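Local coordinates for protein xylanase Y (Bacillus halodurans, PDB 1WU4) that hydrolyses xylooligosaccharides of three or more units, releasing xylose from the reducing end with inversion of anomeric configuration, at residues 284-296 and 327-340. The protein carries 1 engineered substitution. Sequence-based numbering, arbitrary orientation.
Sequences SAEEINKIQAFFA and NAMGSLASVDGPYA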
# COMPACT_ATOMS: atom_id res chain seq x y z
N SER A 284 17.01 -5.42 5.03
CA SER A 284 16.26 -4.30 4.48
C SER A 284 17.16 -3.15 4.03
O SER A 284 16.94 -2.57 2.97
CB SER A 284 15.23 -3.79 5.49
OG SER A 284 14.24 -4.78 5.72
N ALA A 285 18.16 -2.82 4.84
CA ALA A 285 19.07 -1.74 4.49
C ALA A 285 19.83 -2.11 3.22
O ALA A 285 19.99 -1.29 2.31
CB ALA A 285 20.05 -1.48 5.63
N GLU A 286 20.30 -3.35 3.16
CA GLU A 286 21.04 -3.82 1.99
C GLU A 286 20.16 -3.86 0.74
O GLU A 286 20.62 -3.57 -0.36
CB GLU A 286 21.64 -5.19 2.28
CG GLU A 286 22.77 -5.14 3.31
CD GLU A 286 23.15 -6.50 3.86
OE1 GLU A 286 24.12 -6.56 4.64
OE2 GLU A 286 22.47 -7.49 3.54
N GLU A 287 18.89 -4.23 0.92
CA GLU A 287 17.95 -4.31 -0.19
C GLU A 287 17.68 -2.92 -0.77
O GLU A 287 17.70 -2.73 -1.98
CB GLU A 287 16.65 -4.96 0.28
CG GLU A 287 15.42 -4.71 -0.59
CD GLU A 287 15.55 -5.23 -2.01
OE1 GLU A 287 16.38 -6.13 -2.28
OE2 GLU A 287 14.79 -4.75 -2.88
N ILE A 288 17.43 -1.95 0.11
CA ILE A 288 17.18 -0.59 -0.35
C ILE A 288 18.43 -0.03 -1.02
O ILE A 288 18.34 0.67 -2.04
CB ILE A 288 16.72 0.32 0.81
CG1 ILE A 288 15.34 -0.15 1.31
CG2 ILE A 288 16.66 1.77 0.36
CD1 ILE A 288 14.27 -0.25 0.23
N ASN A 289 19.60 -0.34 -0.48
CA ASN A 289 20.84 0.14 -1.09
C ASN A 289 20.98 -0.42 -2.50
O ASN A 289 21.47 0.26 -3.39
CB ASN A 289 22.06 -0.24 -0.25
CG ASN A 289 22.16 0.56 1.03
OD1 ASN A 289 21.50 1.58 1.19
ND2 ASN A 289 23.00 0.10 1.95
N LYS A 290 20.56 -1.67 -2.70
CA LYS A 290 20.63 -2.30 -4.01
C LYS A 290 19.74 -1.58 -5.02
O LYS A 290 20.17 -1.26 -6.13
CB LYS A 290 20.22 -3.77 -3.94
CG LYS A 290 21.18 -4.67 -3.18
CD LYS A 290 20.64 -6.10 -3.12
CE LYS A 290 21.47 -6.96 -2.18
NZ LYS A 290 20.90 -8.33 -2.03
N ILE A 291 18.49 -1.35 -4.64
CA ILE A 291 17.55 -0.68 -5.53
C ILE A 291 18.03 0.73 -5.87
O ILE A 291 18.05 1.13 -7.03
CB ILE A 291 16.14 -0.57 -4.91
CG1 ILE A 291 15.57 -1.96 -4.63
CG2 ILE A 291 15.22 0.20 -5.85
CD1 ILE A 291 14.21 -1.93 -3.95
N GLN A 292 18.41 1.48 -4.84
CA GLN A 292 18.88 2.84 -5.07
C GLN A 292 20.16 2.86 -5.90
O GLN A 292 20.34 3.72 -6.76
CB GLN A 292 19.05 3.57 -3.73
CG GLN A 292 17.72 3.72 -2.97
CD GLN A 292 17.82 4.61 -1.75
OE1 GLN A 292 18.90 4.83 -1.20
NE2 GLN A 292 16.67 5.12 -1.30
N ALA A 293 21.05 1.90 -5.65
CA ALA A 293 22.29 1.83 -6.43
C ALA A 293 21.94 1.60 -7.90
O ALA A 293 22.55 2.19 -8.79
CB ALA A 293 23.18 0.71 -5.91
N PHE A 294 20.95 0.75 -8.15
CA PHE A 294 20.54 0.45 -9.51
C PHE A 294 20.05 1.69 -10.25
O PHE A 294 20.33 1.86 -11.44
CB PHE A 294 19.42 -0.60 -9.52
CG PHE A 294 18.96 -0.97 -10.89
CD1 PHE A 294 19.75 -1.78 -11.70
CD2 PHE A 294 17.76 -0.47 -11.40
CE1 PHE A 294 19.35 -2.09 -13.00
CE2 PHE A 294 17.36 -0.78 -12.69
CZ PHE A 294 18.15 -1.59 -13.49
N PHE A 295 19.33 2.57 -9.55
CA PHE A 295 18.81 3.77 -10.17
C PHE A 295 19.69 5.01 -10.06
O PHE A 295 19.39 6.05 -10.64
CB PHE A 295 17.41 4.07 -9.60
CG PHE A 295 16.35 3.15 -10.12
CD1 PHE A 295 15.92 3.24 -11.45
CD2 PHE A 295 15.80 2.16 -9.31
CE1 PHE A 295 14.97 2.37 -11.96
CE2 PHE A 295 14.84 1.28 -9.81
CZ PHE A 295 14.42 1.38 -11.14
N ALA A 296 20.81 4.88 -9.34
CA ALA A 296 21.72 6.00 -9.13
C ALA A 296 22.23 6.67 -10.41
O ALA A 296 22.39 7.89 -10.45
CB ALA A 296 22.91 5.54 -8.29
N ASN A 327 11.08 4.85 -4.07
CA ASN A 327 12.50 4.69 -3.80
C ASN A 327 12.91 5.61 -2.66
O ASN A 327 13.75 5.25 -1.83
CB ASN A 327 13.34 4.99 -5.04
CG ASN A 327 13.33 3.85 -6.04
OD1 ASN A 327 12.92 2.73 -5.72
ND2 ASN A 327 13.79 4.12 -7.26
N ALA A 328 12.32 6.80 -2.61
CA ALA A 328 12.63 7.75 -1.55
C ALA A 328 12.08 7.24 -0.21
O ALA A 328 12.76 7.32 0.81
CB ALA A 328 12.03 9.12 -1.88
N MET A 329 10.86 6.72 -0.22
CA MET A 329 10.25 6.19 1.00
C MET A 329 11.10 5.03 1.51
O MET A 329 11.20 4.80 2.72
CB MET A 329 8.82 5.73 0.72
CG MET A 329 8.06 5.23 1.94
SD MET A 329 6.29 5.32 1.64
CE MET A 329 5.68 4.13 2.85
N GLY A 330 11.73 4.31 0.58
CA GLY A 330 12.58 3.19 0.96
C GLY A 330 13.74 3.62 1.83
O GLY A 330 14.27 2.81 2.59
N SER A 331 14.14 4.88 1.74
CA SER A 331 15.25 5.39 2.53
C SER A 331 15.05 5.22 4.04
O SER A 331 16.01 5.24 4.80
CB SER A 331 15.50 6.86 2.21
OG SER A 331 15.95 7.03 0.88
N LEU A 332 13.80 5.05 4.47
CA LEU A 332 13.53 4.86 5.89
C LEU A 332 14.16 3.56 6.39
O LEU A 332 14.36 3.37 7.59
CB LEU A 332 12.02 4.84 6.16
CG LEU A 332 11.31 6.20 6.05
CD1 LEU A 332 9.81 5.98 6.01
CD2 LEU A 332 11.70 7.08 7.23
N ALA A 333 14.49 2.66 5.46
CA ALA A 333 15.10 1.38 5.81
C ALA A 333 16.62 1.41 5.67
O ALA A 333 17.29 0.42 5.94
CB ALA A 333 14.52 0.26 4.95
N SER A 334 17.17 2.54 5.23
CA SER A 334 18.61 2.69 5.08
C SER A 334 18.94 4.17 5.16
O SER A 334 19.42 4.77 4.19
CB SER A 334 19.07 2.12 3.73
OG SER A 334 20.48 2.02 3.68
N VAL A 335 18.69 4.75 6.33
CA VAL A 335 18.92 6.18 6.53
C VAL A 335 20.37 6.62 6.31
O VAL A 335 20.62 7.79 5.99
CB VAL A 335 18.46 6.62 7.93
CG1 VAL A 335 16.98 6.32 8.11
CG2 VAL A 335 19.27 5.91 9.00
N ASP A 336 21.31 5.70 6.48
CA ASP A 336 22.72 6.02 6.28
C ASP A 336 23.24 5.46 4.96
O ASP A 336 24.45 5.42 4.72
CB ASP A 336 23.56 5.46 7.44
CG ASP A 336 23.21 6.09 8.77
OD1 ASP A 336 23.27 7.33 8.88
OD2 ASP A 336 22.87 5.34 9.71
N GLY A 337 22.32 5.01 4.11
CA GLY A 337 22.70 4.45 2.83
C GLY A 337 23.39 5.47 1.95
O GLY A 337 23.15 6.67 2.08
N PRO A 338 24.26 5.03 1.03
CA PRO A 338 24.97 5.95 0.14
C PRO A 338 24.10 6.80 -0.78
O PRO A 338 24.52 7.88 -1.20
CB PRO A 338 25.91 5.02 -0.64
CG PRO A 338 25.18 3.70 -0.63
CD PRO A 338 24.64 3.63 0.77
N TYR A 339 22.89 6.35 -1.07
CA TYR A 339 21.99 7.09 -1.96
C TYR A 339 20.72 7.56 -1.28
O TYR A 339 19.84 8.13 -1.94
CB TYR A 339 21.62 6.20 -3.15
CG TYR A 339 22.80 5.46 -3.74
CD1 TYR A 339 23.69 6.10 -4.60
CD2 TYR A 339 23.05 4.14 -3.38
CE1 TYR A 339 24.81 5.43 -5.09
CE2 TYR A 339 24.16 3.46 -3.87
CZ TYR A 339 25.04 4.11 -4.72
OH TYR A 339 26.15 3.44 -5.19
N ALA A 340 20.61 7.34 0.02
CA ALA A 340 19.40 7.73 0.76
C ALA A 340 19.05 9.20 0.62
O ALA A 340 17.92 9.55 0.27
CB ALA A 340 19.56 7.36 2.23
O HOH W 1 21.29 4.05 -0.22
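Q292 of helix 282-295 bonds to S331 and N327 in and before the connection from helix 320-329 to helix 340-348. The contact joins these parts in the (alpha/alpha)6-barrel fold of glycoside hydrolase family 8, away from the probable catalytic residues. The Q292 chain is extended beyond CG (chi2 -171°), which carries its amide across to 327-340. There NE2 donates two bonds, both nearly in the amide plane. One runs from Q292 NE2 to S331 OG, 3.0 Å, with an N-H...O angle of 158°. The other goes to the backbone O of N327, also 3.0 Å from Q292 NE2, and meets that carbonyl from above its plane. On the other branch, OE1 takes a bond from a water. An alanine in place of Q292 would probably leave S331 OG and the N327 carbonyl without this donor, and the water without an acceptor. The Y339 ring lies along the helix surface. A293 CA sits over one ring face in a CH-pi contact, 4.0 Å from the centroid, and A293 CB touches CE2. A296 CB packs on CE1. P338 CB lies on the opposite face, offset toward the rim. Deeper in, I288 fits against the 331-333 3-10 segment. Its CG1 meets A333 CB at 3.8 Å and also touches the G330 carbonyl oxygen. At the far end, N327 turns its amide between I291 and F295: OD1 faces I291 CG2, while ND2 approaches F295 CD2 obliquely. S334 begins a type I turn that ends at G337. Its OG is anti to the backbone N (chi1 -169°), which directs the hydroxyl to the N289 amide. S334 OG donates to N289 OD1 at 2.7 Å, tilted from the carbonyl plane. The same water that serves Q292 OE1 also donates to N289 OD1 and accepts from Y339 N at 2.9 Å.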